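Local structure of blue (Type 1) copper domain protein (Nitrosopumilus maritimus, 5FC9) at residues Y11-A16 against H85-G90. The protein binds copper in an open mononuclear type 1 site of a purple cupredoxin domain and probably serves in electron transfer. Residues are numbered along the deposited sequence; the frame is centred on the assembly and turned at random.
Sequences YDVTGA and HPWRVG. With CU (copper (II) ion), chain E.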
# COMPACT_ATOMS: atom_id res chain seq x y z
N TYR A 11 11.87 -4.98 3.02
CA TYR A 11 11.07 -5.75 2.07
C TYR A 11 9.56 -5.45 2.17
O TYR A 11 8.80 -5.83 1.28
CB TYR A 11 11.28 -7.26 2.27
CG TYR A 11 10.88 -7.76 3.63
CD1 TYR A 11 11.80 -7.84 4.67
CD2 TYR A 11 9.57 -8.17 3.88
CE1 TYR A 11 11.43 -8.29 5.92
CE2 TYR A 11 9.20 -8.63 5.13
CZ TYR A 11 10.13 -8.68 6.15
OH TYR A 11 9.78 -9.15 7.40
N ASP A 12 9.15 -4.81 3.26
CA ASP A 12 7.74 -4.50 3.52
C ASP A 12 7.23 -3.53 2.45
O ASP A 12 7.96 -2.65 1.99
CB ASP A 12 7.63 -3.90 4.93
CG ASP A 12 6.22 -3.88 5.49
OD1 ASP A 12 5.25 -4.11 4.74
OD2 ASP A 12 6.13 -3.58 6.69
N VAL A 13 5.97 -3.71 2.03
CA VAL A 13 5.37 -2.83 1.03
C VAL A 13 4.64 -1.71 1.75
O VAL A 13 3.40 -1.71 1.86
CB VAL A 13 4.41 -3.59 0.09
CG1 VAL A 13 3.95 -2.69 -1.04
CG2 VAL A 13 5.07 -4.85 -0.47
N THR A 14 5.40 -0.76 2.29
CA THR A 14 4.82 0.32 3.07
C THR A 14 5.87 1.40 3.26
O THR A 14 6.97 1.29 2.71
CB THR A 14 4.29 -0.19 4.43
OG1 THR A 14 3.50 0.83 5.06
CG2 THR A 14 5.44 -0.58 5.35
N GLY A 15 5.54 2.44 4.02
CA GLY A 15 6.48 3.54 4.19
C GLY A 15 7.66 3.20 5.07
O GLY A 15 8.81 3.23 4.64
N ALA A 16 7.38 2.91 6.34
CA ALA A 16 8.46 2.59 7.27
C ALA A 16 9.31 1.44 6.74
O ALA A 16 8.80 0.51 6.10
CB ALA A 16 7.89 2.26 8.62
N HIS A 85 12.66 -4.85 -4.92
CA HIS A 85 11.65 -4.05 -4.26
C HIS A 85 11.67 -2.65 -4.83
O HIS A 85 12.16 -1.72 -4.20
CB HIS A 85 11.88 -4.01 -2.74
CG HIS A 85 12.19 -5.36 -2.16
ND1 HIS A 85 13.47 -5.77 -1.89
CD2 HIS A 85 11.38 -6.40 -1.83
CE1 HIS A 85 13.44 -7.01 -1.40
NE2 HIS A 85 12.18 -7.41 -1.36
N PRO A 86 11.13 -2.49 -6.05
CA PRO A 86 11.32 -1.24 -6.79
C PRO A 86 10.63 -0.03 -6.17
O PRO A 86 10.96 1.10 -6.52
CB PRO A 86 10.74 -1.56 -8.17
CG PRO A 86 9.86 -2.72 -7.97
CD PRO A 86 10.46 -3.52 -6.86
N TRP A 87 9.69 -0.26 -5.25
CA TRP A 87 9.07 0.85 -4.52
C TRP A 87 10.04 1.49 -3.52
O TRP A 87 9.81 2.59 -3.02
CB TRP A 87 7.80 0.39 -3.78
CG TRP A 87 8.03 -0.69 -2.78
CD1 TRP A 87 8.26 -0.55 -1.43
CD2 TRP A 87 8.06 -2.10 -3.04
NE1 TRP A 87 8.43 -1.78 -0.85
CE2 TRP A 87 8.32 -2.75 -1.82
CE3 TRP A 87 7.88 -2.87 -4.20
CZ2 TRP A 87 8.40 -4.14 -1.72
CZ3 TRP A 87 7.98 -4.25 -4.10
CH2 TRP A 87 8.24 -4.87 -2.87
N ARG A 88 11.15 0.80 -3.24
CA ARG A 88 12.16 1.33 -2.33
C ARG A 88 13.17 2.14 -3.12
O ARG A 88 14.13 1.57 -3.66
CB ARG A 88 12.85 0.20 -1.57
CG ARG A 88 11.90 -0.58 -0.67
CD ARG A 88 11.18 0.34 0.30
NE ARG A 88 10.62 -0.39 1.43
CZ ARG A 88 10.06 0.20 2.48
NH1 ARG A 88 9.95 1.52 2.49
NH2 ARG A 88 9.62 -0.51 3.50
N VAL A 89 12.94 3.45 -3.18
CA VAL A 89 13.77 4.35 -3.96
C VAL A 89 14.41 5.40 -3.06
O VAL A 89 13.73 6.01 -2.22
CB VAL A 89 12.96 5.02 -5.09
CG1 VAL A 89 12.43 3.98 -6.05
CG2 VAL A 89 11.80 5.84 -4.52
N GLY A 90 15.72 5.60 -3.20
CA GLY A 90 16.43 6.57 -2.40
C GLY A 90 17.25 7.52 -3.25
O GLY A 90 17.26 7.42 -4.48
CU CU E . 15.25 -4.75 -2.01
O HOH W 1 15.02 -2.62 -1.33
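Y11 lies over the imidazole of H85: its CA sits above one face, 4.1 Å from the ring centroid in a CH-pi contact, and its CB comes within 3.7 Å of H85 NE2. The phenol ring leads away from H85, and its OH is hydrogen-bonded to S39 of a neighbouring subunit. From the ring edge away from Y11, H85 ND1 binds copper at 2.1 Å, sharing the metal with H42, C82 and a water 2.2 Å from the copper. D12 meets the segment 85-90 mainly through its carbonyl; its carboxylate is hydrogen-bonded to H85 of the same neighbouring subunit. W87 NE1 donates to D12 O (3.0 Å, N-H...O 150°), with the indole N-H tilted from the carbonyl plane. V13, centre of an inverse gamma turn, then sets CG2 over the rim of one face of the indole, 3.6 Å from W87 CZ2, the two side chains crossing at about a right angle; H85 CB lies over the rim of the opposite face. W87 CG stands between its own backbone N and carbonyl carbon (chi1 60°), which turns the indole back over H85 and toward the 11-16 loop. As in cupredoxins generally, the loop between strands 76-81 and 89-94 carries the C82 and H85 ligands; here it includes a type I turn from H85 to R88 and packs against the 11-16 loop. Beyond V13, T14 O lies over a face of the R88 guanidinium without a hydrogen bond. G15 and A16 instead present their carbonyls at its edge: R88 NH1 donates to G15 O almost straight (169°) and R88 NH2 to A16 O at 2.9 Å, both acceptors near the guanidinium plane. With NE bonded to N10 O, three backbone carbonyls fix the rotation of this buried group.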